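Local coordinates for OBG-type G domain-containing protein (PDB 2E87) that binds GDP in the crystal and is probably a GTP-binding protein of the Obg type, related to NOG1, whose cellular role is not established, at residues K27-F32 against R43-L48; F214-I219 against E329-L334. All blocks are in the same frame, centred on the assembly; numbering follows the deposited sequence.

Contact 1. Residues K27-F32 against R43-L48; sequences KAASSF and RLREEL
The C-terminal end of helix 14-30 is fastened to helix 38-67 where Ala-29, Phe-32 and Ala-28 meet Arg-45, Leu-48 and Leu-44, close to the short loop that joins the two helices. Arg-45 reaches across with its chain extended from CG to NE and gives NE to the carbonyl oxygen of Ala-29 (Arg-45 NE to Ala-29 O 3.1 Å, N-H...O 147°). That oxygen lies in the guanidinium plane, at its edge, and also receives a weak bond from the amide of Phe-32. An arginine here is consistent with carbonyls in a helix's last turn lacking the usual amide partners. After Ser-31 leaves helical geometry, the ring of Phe-32 turns back to helix 38-67. Leu-48 lays its CD2 methyl over one face as a CH-pi contact, 4.1 Å from the ring centroid, while the ring edge meets Leu-44 CB (3.9 Å from Phe-32 CE2) and Arg-45 CG (4.0 Å from Phe-32 CD2). The same Leu-48 CD2 is 4.2 Å from Ala-28 CB and 3.4 Å from Ala-28 O. The small Ala-28 and Ala-29 are consistent with this close approach. The arrangement is a helical hairpin of the NOG1 N-terminal helical domain.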
ATOM      1  N   LYS A  27      13.053  12.395  35.892  1.00 44.73           N
ATOM      2  CA  LYS A  27      12.544  13.753  35.993  1.00 46.37           C
ATOM      3  C   LYS A  27      11.327  13.850  36.897  1.00 47.41           C
ATOM      4  O   LYS A  27      11.249  14.739  37.737  1.00 51.22           O
ATOM      5  CB  LYS A  27      12.207  14.280  34.595  1.00 49.17           C
ATOM      6  CG  LYS A  27      11.655  15.696  34.545  1.00 60.81           C
ATOM      7  CD  LYS A  27      11.616  16.197  33.103  1.00 68.42           C
ATOM      8  CE  LYS A  27      10.897  17.530  32.975  1.00 74.09           C
ATOM      9  NZ  LYS A  27      10.962  18.074  31.581  1.00 78.58           N
ATOM     10  N   ALA A  28      10.384  12.931  36.738  1.00 44.63           N
ATOM     11  CA  ALA A  28       9.174  12.956  37.551  1.00 42.00           C
ATOM     12  C   ALA A  28       9.419  12.678  39.020  1.00 45.71           C
ATOM     13  O   ALA A  28       8.689  13.190  39.863  1.00 48.79           O
ATOM     14  CB  ALA A  28       8.156  11.966  37.018  1.00 36.13           C
ATOM     15  N   ALA A  29      10.434  11.878  39.335  1.00 45.89           N
ATOM     16  CA  ALA A  29      10.710  11.533  40.726  1.00 50.60           C
ATOM     17  C   ALA A  29      11.373  12.638  41.552  1.00 53.97           C
ATOM     18  O   ALA A  29      11.078  12.780  42.752  1.00 52.33           O
ATOM     19  CB  ALA A  29      11.556  10.263  40.794  1.00 47.86           C
ATOM     20  N   SER A  30      12.250  13.424  40.928  1.00 49.78           N
ATOM     21  CA  SER A  30      12.935  14.484  41.664  1.00 54.20           C
ATOM     22  C   SER A  30      12.038  15.676  41.942  1.00 57.32           C
ATOM     23  O   SER A  30      12.232  16.364  42.937  1.00 59.87           O
ATOM     24  CB  SER A  30      14.177  14.962  40.919  1.00 48.42           C
ATOM     25  OG  SER A  30      13.810  15.618  39.720  1.00 64.11           O
ATOM     26  N   SER A  31      11.059  15.923  41.072  1.00 59.40           N
ATOM     27  CA  SER A  31      10.156  17.051  41.278  1.00 60.51           C
ATOM     28  C   SER A  31       8.843  16.637  41.942  1.00 60.62           C
ATOM     29  O   SER A  31       7.864  17.377  41.925  1.00 64.74           O
ATOM     30  CB  SER A  31       9.869  17.751  39.948  1.00 60.98           C
ATOM     31  OG  SER A  31       9.059  16.943  39.122  1.00 64.36           O
ATOM     32  N   PHE A  32       8.837  15.448  42.531  1.00 60.49           N
ATOM     33  CA  PHE A  32       7.671  14.913  43.224  1.00 59.26           C
ATOM     34  C   PHE A  32       7.877  15.245  44.694  1.00 62.55           C
ATOM     35  O   PHE A  32       9.006  15.194  45.177  1.00 55.66           O
ATOM     36  CB  PHE A  32       7.611  13.393  43.022  1.00 58.15           C
ATOM     37  CG  PHE A  32       6.448  12.714  43.702  1.00 56.55           C
ATOM     38  CD1 PHE A  32       5.143  13.148  43.492  1.00 56.85           C
ATOM     39  CD2 PHE A  32       6.656  11.604  44.513  1.00 53.16           C
ATOM     40  CE1 PHE A  32       4.069  12.480  44.079  1.00 54.99           C
ATOM     41  CE2 PHE A  32       5.589  10.931  45.102  1.00 50.13           C
ATOM     42  CZ  PHE A  32       4.297  11.368  44.884  1.00 49.74           C
ATOM     43  N   ARG A  43       8.961   4.914  48.932  1.00 53.69           N
ATOM     44  CA  ARG A  43       7.963   4.005  48.390  1.00 54.06           C
ATOM     45  C   ARG A  43       7.022   4.677  47.382  1.00 54.44           C
ATOM     46  O   ARG A  43       6.666   4.076  46.369  1.00 55.39           O
ATOM     47  CB  ARG A  43       7.166   3.370  49.540  1.00 56.04           C
ATOM     48  CG  ARG A  43       6.058   2.407  49.111  1.00 59.92           C
ATOM     49  CD  ARG A  43       5.537   1.573  50.287  1.00 64.78           C
ATOM     50  NE  ARG A  43       4.877   2.375  51.319  1.00 69.49           N
ATOM     51  CZ  ARG A  43       5.016   2.172  52.630  1.00 72.45           C
ATOM     52  NH1 ARG A  43       5.794   1.193  53.083  1.00 64.90           N
ATOM     53  NH2 ARG A  43       4.388   2.960  53.491  1.00 73.52           N
ATOM     54  N   LEU A  44       6.622   5.917  47.647  1.00 53.04           N
ATOM     55  CA  LEU A  44       5.736   6.627  46.725  1.00 50.64           C
ATOM     56  C   LEU A  44       6.513   7.113  45.513  1.00 48.09           C
ATOM     57  O   LEU A  44       5.936   7.393  44.470  1.00 52.68           O
ATOM     58  CB  LEU A  44       5.088   7.840  47.398  1.00 49.31           C
ATOM     59  CG  LEU A  44       4.231   7.613  48.645  1.00 54.49           C
ATOM     60  CD1 LEU A  44       3.690   8.951  49.130  1.00 55.01           C
ATOM     61  CD2 LEU A  44       3.094   6.660  48.324  1.00 57.72           C
ATOM     62  N   ARG A  45       7.821   7.245  45.659  1.00 44.54           N
ATOM     63  CA  ARG A  45       8.640   7.696  44.550  1.00 48.49           C
ATOM     64  C   ARG A  45       8.856   6.531  43.605  1.00 42.06           C
ATOM     65  O   ARG A  45       8.737   6.676  42.389  1.00 40.93           O
ATOM     66  CB  ARG A  45      10.007   8.216  45.034  1.00 47.33           C
ATOM     67  CG  ARG A  45      10.034   9.693  45.342  1.00 57.23           C
ATOM     68  CD  ARG A  45      11.432  10.285  45.226  1.00 61.46           C
ATOM     69  NE  ARG A  45      11.437  11.694  45.613  1.00 65.18           N
ATOM     70  CZ  ARG A  45      11.537  12.120  46.870  1.00 69.90           C
ATOM     71  NH1 ARG A  45      11.652  11.245  47.862  1.00 69.36           N
ATOM     72  NH2 ARG A  45      11.505  13.419  47.137  1.00 69.30           N
ATOM     73  N   GLU A  46       9.182   5.380  44.187  1.00 37.90           N
ATOM     74  CA  GLU A  46       9.427   4.172  43.428  1.00 41.83           C
ATOM     75  C   GLU A  46       8.165   3.781  42.670  1.00 43.46           C
ATOM     76  O   GLU A  46       8.237   3.334  41.529  1.00 43.49           O
ATOM     77  CB  GLU A  46       9.884   3.069  44.374  1.00 43.08           C
ATOM     78  CG  GLU A  46      11.182   3.422  45.085  1.00 44.03           C
ATOM     79  CD  GLU A  46      12.386   3.439  44.153  1.00 43.85           C
ATOM     80  OE1 GLU A  46      12.226   3.766  42.966  1.00 40.00           O
ATOM     81  OE2 GLU A  46      13.506   3.145  44.612  1.00 48.57           O
ATOM     82  N   GLU A  47       7.012   3.967  43.305  1.00 43.37           N
ATOM     83  CA  GLU A  47       5.733   3.679  42.661  1.00 43.98           C
ATOM     84  C   GLU A  47       5.551   4.628  41.481  1.00 46.35           C
ATOM     85  O   GLU A  47       5.093   4.220  40.409  1.00 48.28           O
ATOM     86  CB  GLU A  47       4.570   3.882  43.630  1.00 39.36           C
ATOM     87  CG  GLU A  47       4.341   2.730  44.564  1.00 46.00           C
ATOM     88  CD  GLU A  47       3.321   3.051  45.640  1.00 50.52           C
ATOM     89  OE1 GLU A  47       2.206   3.521  45.303  1.00 50.08           O
ATOM     90  OE2 GLU A  47       3.641   2.822  46.821  1.00 48.89           O
ATOM     91  N   LEU A  48       5.906   5.895  41.684  1.00 38.65           N
ATOM     92  CA  LEU A  48       5.769   6.881  40.628  1.00 40.09           C
ATOM     93  C   LEU A  48       6.667   6.491  39.466  1.00 39.57           C
ATOM     94  O   LEU A  48       6.262   6.579  38.316  1.00 40.43           O
ATOM     95  CB  LEU A  48       6.145   8.280  41.128  1.00 35.89           C
ATOM     96  CG  LEU A  48       6.161   9.380  40.059  1.00 35.85           C
ATOM     97  CD1 LEU A  48       4.775   9.568  39.434  1.00 35.36           C
ATOM     98  CD2 LEU A  48       6.630  10.666  40.687  1.00 39.79           C
TER

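Contact 2. Residues F214-I219 against E329-L334; sequences FRYQII and EIIKTL
With CG anti to its carbonyl carbon (chi1 -64°), Tyr-216 sends its ring from strand 214-220 to helix 323-350, where it runs alongside Leu-334, the two side chains heading opposite ways. The helix backbone presents Leu-334 CB to the ring edge, near the ring plane, with Tyr-216 CE2 to Leu-334 CB at 3.5 Å. The leucine's own first torsion, again with CG anti to the carbonyl carbon (chi1 -56°), directs the branch so that Leu-334 CD1 lies 4.2 Å from Tyr-216 CD2. The isoleucines of the preceding turn fit obliquely round the ring: Ile-330 puts CG2 4.3 Å from Tyr-216 CD2, and Ile-331 has CG1 4.5 Å from Tyr-216 CE1. A long flat ring suits this place, since the strand and helix segments are 10.5 Å apart at their axes, and branched aliphatic chains fill the space about it. Farther along the strand, Ile-218 CD1 approaches Ile-330 CD1 at 4.5 Å, a looser contact. Phe-209 of the adjoining strand 204-211 meets the Tyr-216 ring with its plane turned by about 20°, and Val-170 of strand 169-173 touches Leu-334. Were Tyr-216 cut back to an alanine, the helix would probably lose the ring on which Leu-334 CB and the two isoleucines pack, and a gap would open there. Van der Waals contacts of ring and aliphatic chains join the two segments without a hydrogen bond between them, so shape and burial probably hold this part of the helix against the strand.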
ATOM      1  N   PHE A 214     -17.991  12.473 -14.198  1.00 40.42           N
ATOM      2  CA  PHE A 214     -17.332  11.227 -13.827  1.00 43.83           C
ATOM      3  C   PHE A 214     -15.870  11.249 -14.273  1.00 45.42           C
ATOM      4  O   PHE A 214     -15.525  11.796 -15.325  1.00 44.16           O
ATOM      5  CB  PHE A 214     -18.039  10.024 -14.457  1.00 45.24           C
ATOM      6  CG  PHE A 214     -19.499   9.917 -14.102  1.00 52.19           C
ATOM      7  CD1 PHE A 214     -20.452  10.692 -14.766  1.00 60.12           C
ATOM      8  CD2 PHE A 214     -19.921   9.061 -13.088  1.00 51.80           C
ATOM      9  CE1 PHE A 214     -21.801  10.612 -14.422  1.00 61.39           C
ATOM     10  CE2 PHE A 214     -21.257   8.970 -12.735  1.00 47.83           C
ATOM     11  CZ  PHE A 214     -22.202   9.745 -13.401  1.00 59.53           C
ATOM     12  N   ARG A 215     -15.006  10.665 -13.453  1.00 41.30           N
ATOM     13  CA  ARG A 215     -13.591  10.617 -13.765  1.00 37.56           C
ATOM     14  C   ARG A 215     -13.172   9.190 -14.074  1.00 39.10           C
ATOM     15  O   ARG A 215     -13.670   8.235 -13.465  1.00 35.62           O
ATOM     16  CB  ARG A 215     -12.789  11.182 -12.597  1.00 40.07           C
ATOM     17  CG  ARG A 215     -13.075  12.663 -12.349  1.00 45.91           C
ATOM     18  CD  ARG A 215     -12.855  13.044 -10.887  1.00 63.31           C
ATOM     19  NE  ARG A 215     -11.702  13.921 -10.695  1.00 80.04           N
ATOM     20  CZ  ARG A 215     -11.630  15.175 -11.135  1.00 85.33           C
ATOM     21  NH1 ARG A 215     -12.647  15.712 -11.794  1.00 88.35           N
ATOM     22  NH2 ARG A 215     -10.535  15.891 -10.916  1.00 86.52           N
ATOM     23  N   TYR A 216     -12.289   9.051 -15.060  1.00 36.46           N
ATOM     24  CA  TYR A 216     -11.774   7.742 -15.442  1.00 36.57           C
ATOM     25  C   TYR A 216     -10.270   7.782 -15.344  1.00 35.86           C
ATOM     26  O   TYR A 216      -9.628   8.672 -15.897  1.00 43.06           O
ATOM     27  CB  TYR A 216     -12.173   7.380 -16.866  1.00 37.26           C
ATOM     28  CG  TYR A 216     -13.652   7.238 -17.034  1.00 45.33           C
ATOM     29  CD1 TYR A 216     -14.441   8.342 -17.322  1.00 42.64           C
ATOM     30  CD2 TYR A 216     -14.278   6.007 -16.856  1.00 43.69           C
ATOM     31  CE1 TYR A 216     -15.816   8.230 -17.423  1.00 38.22           C
ATOM     32  CE2 TYR A 216     -15.651   5.888 -16.953  1.00 44.59           C
ATOM     33  CZ  TYR A 216     -16.416   7.010 -17.237  1.00 42.39           C
ATOM     34  OH  TYR A 216     -17.787   6.920 -17.325  1.00 45.55           O
ATOM     35  N   GLN A 217      -9.705   6.828 -14.620  1.00 33.54           N
ATOM     36  CA  GLN A 217      -8.264   6.778 -14.466  1.00 28.87           C
ATOM     37  C   GLN A 217      -7.617   5.914 -15.575  1.00 29.59           C
ATOM     38  O   GLN A 217      -8.123   4.851 -15.921  1.00 28.46           O
ATOM     39  CB  GLN A 217      -7.916   6.219 -13.084  1.00 35.11           C
ATOM     40  CG  GLN A 217      -6.454   6.368 -12.727  1.00 30.60           C
ATOM     41  CD  GLN A 217      -6.143   5.893 -11.328  1.00 32.99           C
ATOM     42  OE1 GLN A 217      -6.386   4.733 -10.976  1.00 34.14           O
ATOM     43  NE2 GLN A 217      -5.599   6.789 -10.516  1.00 32.47           N
ATOM     44  N   ILE A 218      -6.501   6.384 -16.122  1.00 28.39           N
ATOM     45  CA  ILE A 218      -5.789   5.658 -17.171  1.00 28.10           C
ATOM     46  C   ILE A 218      -4.329   5.443 -16.759  1.00 31.70           C
ATOM     47  O   ILE A 218      -3.653   6.390 -16.372  1.00 27.56           O
ATOM     48  CB  ILE A 218      -5.751   6.447 -18.517  1.00 29.39           C
ATOM     49  CG1 ILE A 218      -7.109   7.103 -18.823  1.00 30.65           C
ATOM     50  CG2 ILE A 218      -5.369   5.505 -19.644  1.00 26.94           C
ATOM     51  CD1 ILE A 218      -8.251   6.129 -19.033  1.00 34.45           C
ATOM     52  N   ILE A 219      -3.850   4.202 -16.833  1.00 33.52           N
ATOM     53  CA  ILE A 219      -2.450   3.912 -16.514  1.00 35.59           C
ATOM     54  C   ILE A 219      -1.860   2.997 -17.573  1.00 32.57           C
ATOM     55  O   ILE A 219      -2.576   2.229 -18.210  1.00 32.07           O
ATOM     56  CB  ILE A 219      -2.265   3.193 -15.149  1.00 36.19           C
ATOM     57  CG1 ILE A 219      -2.861   1.792 -15.208  1.00 36.50           C
ATOM     58  CG2 ILE A 219      -2.918   3.983 -14.041  1.00 35.96           C
ATOM     59  CD1 ILE A 219      -2.574   0.959 -13.971  1.00 39.20           C
ATOM     60  N   GLU A 329     -15.686   4.009 -26.326  1.00 48.48           N
ATOM     61  CA  GLU A 329     -15.796   2.634 -25.861  1.00 48.47           C
ATOM     62  C   GLU A 329     -15.446   2.486 -24.374  1.00 47.91           C
ATOM     63  O   GLU A 329     -16.013   1.627 -23.687  1.00 46.28           O
ATOM     64  CB  GLU A 329     -14.913   1.724 -26.723  1.00 49.58           C
ATOM     65  CG  GLU A 329     -15.048   0.241 -26.425  1.00 54.77           C
ATOM     66  CD  GLU A 329     -16.484  -0.246 -26.514  1.00 62.98           C
ATOM     67  OE1 GLU A 329     -17.171   0.102 -27.501  1.00 67.34           O
ATOM     68  OE2 GLU A 329     -16.923  -0.984 -25.604  1.00 58.44           O
ATOM     69  N   ILE A 330     -14.522   3.314 -23.882  1.00 44.76           N
ATOM     70  CA  ILE A 330     -14.125   3.267 -22.471  1.00 42.42           C
ATOM     71  C   ILE A 330     -15.334   3.658 -21.647  1.00 43.54           C
ATOM     72  O   ILE A 330     -15.723   2.959 -20.716  1.00 38.09           O
ATOM     73  CB  ILE A 330     -12.994   4.264 -22.164  1.00 40.87           C
ATOM     74  CG1 ILE A 330     -11.695   3.773 -22.795  1.00 32.92           C
ATOM     75  CG2 ILE A 330     -12.867   4.478 -20.659  1.00 37.09           C
ATOM     76  CD1 ILE A 330     -10.532   4.730 -22.606  1.00 39.87           C
ATOM     77  N   ILE A 331     -15.921   4.789 -22.020  1.00 46.53           N
ATOM     78  CA  ILE A 331     -17.091   5.325 -21.350  1.00 45.84           C
ATOM     79  C   ILE A 331     -18.255   4.353 -21.343  1.00 49.23           C
ATOM     80  O   ILE A 331     -18.918   4.184 -20.325  1.00 53.38           O
ATOM     81  CB  ILE A 331     -17.535   6.624 -22.017  1.00 49.01           C
ATOM     82  CG1 ILE A 331     -16.457   7.689 -21.813  1.00 42.37           C
ATOM     83  CG2 ILE A 331     -18.872   7.061 -21.444  1.00 46.83           C
ATOM     84  CD1 ILE A 331     -16.430   8.752 -22.862  1.00 46.29           C
ATOM     85  N   LYS A 332     -18.509   3.707 -22.471  1.00 51.12           N
ATOM     86  CA  LYS A 332     -19.610   2.758 -22.538  1.00 55.60           C
ATOM     87  C   LYS A 332     -19.380   1.565 -21.620  1.00 54.86           C
ATOM     88  O   LYS A 332     -20.320   1.005 -21.060  1.00 52.86           O
ATOM     89  CB  LYS A 332     -19.802   2.264 -23.973  1.00 58.72           C
ATOM     90  CG  LYS A 332     -20.789   1.114 -24.091  1.00 65.56           C
ATOM     91  CD  LYS A 332     -20.867   0.579 -25.508  1.00 72.53           C
ATOM     92  CE  LYS A 332     -21.900  -0.542 -25.607  1.00 72.87           C
ATOM     93  NZ  LYS A 332     -22.047  -1.010 -27.011  1.00 74.84           N
ATOM     94  N   THR A 333     -18.118   1.181 -21.471  1.00 54.99           N
ATOM     95  CA  THR A 333     -17.762   0.035 -20.648  1.00 52.90           C
ATOM     96  C   THR A 333     -17.721   0.354 -19.166  1.00 54.14           C
ATOM     97  O   THR A 333     -18.143  -0.455 -18.342  1.00 55.42           O
ATOM     98  CB  THR A 333     -16.366  -0.524 -21.034  1.00 56.61           C
ATOM     99  OG1 THR A 333     -16.355  -0.882 -22.423  1.00 57.99           O
ATOM    100  CG2 THR A 333     -16.024  -1.751 -20.195  1.00 49.22           C
ATOM    101  N   LEU A 334     -17.234   1.541 -18.828  1.00 50.08           N
ATOM    102  CA  LEU A 334     -17.081   1.894 -17.433  1.00 48.69           C
ATOM    103  C   LEU A 334     -18.060   2.864 -16.773  1.00 51.97           C
ATOM    104  O   LEU A 334     -18.025   3.014 -15.553  1.00 49.17           O
ATOM    105  CB  LEU A 334     -15.649   2.380 -17.217  1.00 45.49           C
ATOM    106  CG  LEU A 334     -14.538   1.406 -17.632  1.00 44.99           C
ATOM    107  CD1 LEU A 334     -13.202   2.012 -17.275  1.00 40.51           C
ATOM    108  CD2 LEU A 334     -14.700   0.056 -16.929  1.00 43.62           C
TER

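How the contacts relate
Contact 2 belongs to the buried core of the G domain, whereas contact 1 is a surface contact in the N-terminal helical domain; their centres are 65 Å apart, on opposite sides of the chain's centre. They share no helix or strand: 27-32 with 43-48 joins two helices consecutive in sequence, while 214-219 with 329-334 brings a strand and the last helix together over more than a hundred residues. Each uses an aromatic ring with leucine and other aliphatic partners, but contact 1 adds an arginine-to-carbonyl bond at a helix end. Contact 2 has no hydrogen bond between its segments, rests on close packing of largely apolar groups and lies nearer the nucleotide, with the Ile-218 side chain about 11 Å from GDP.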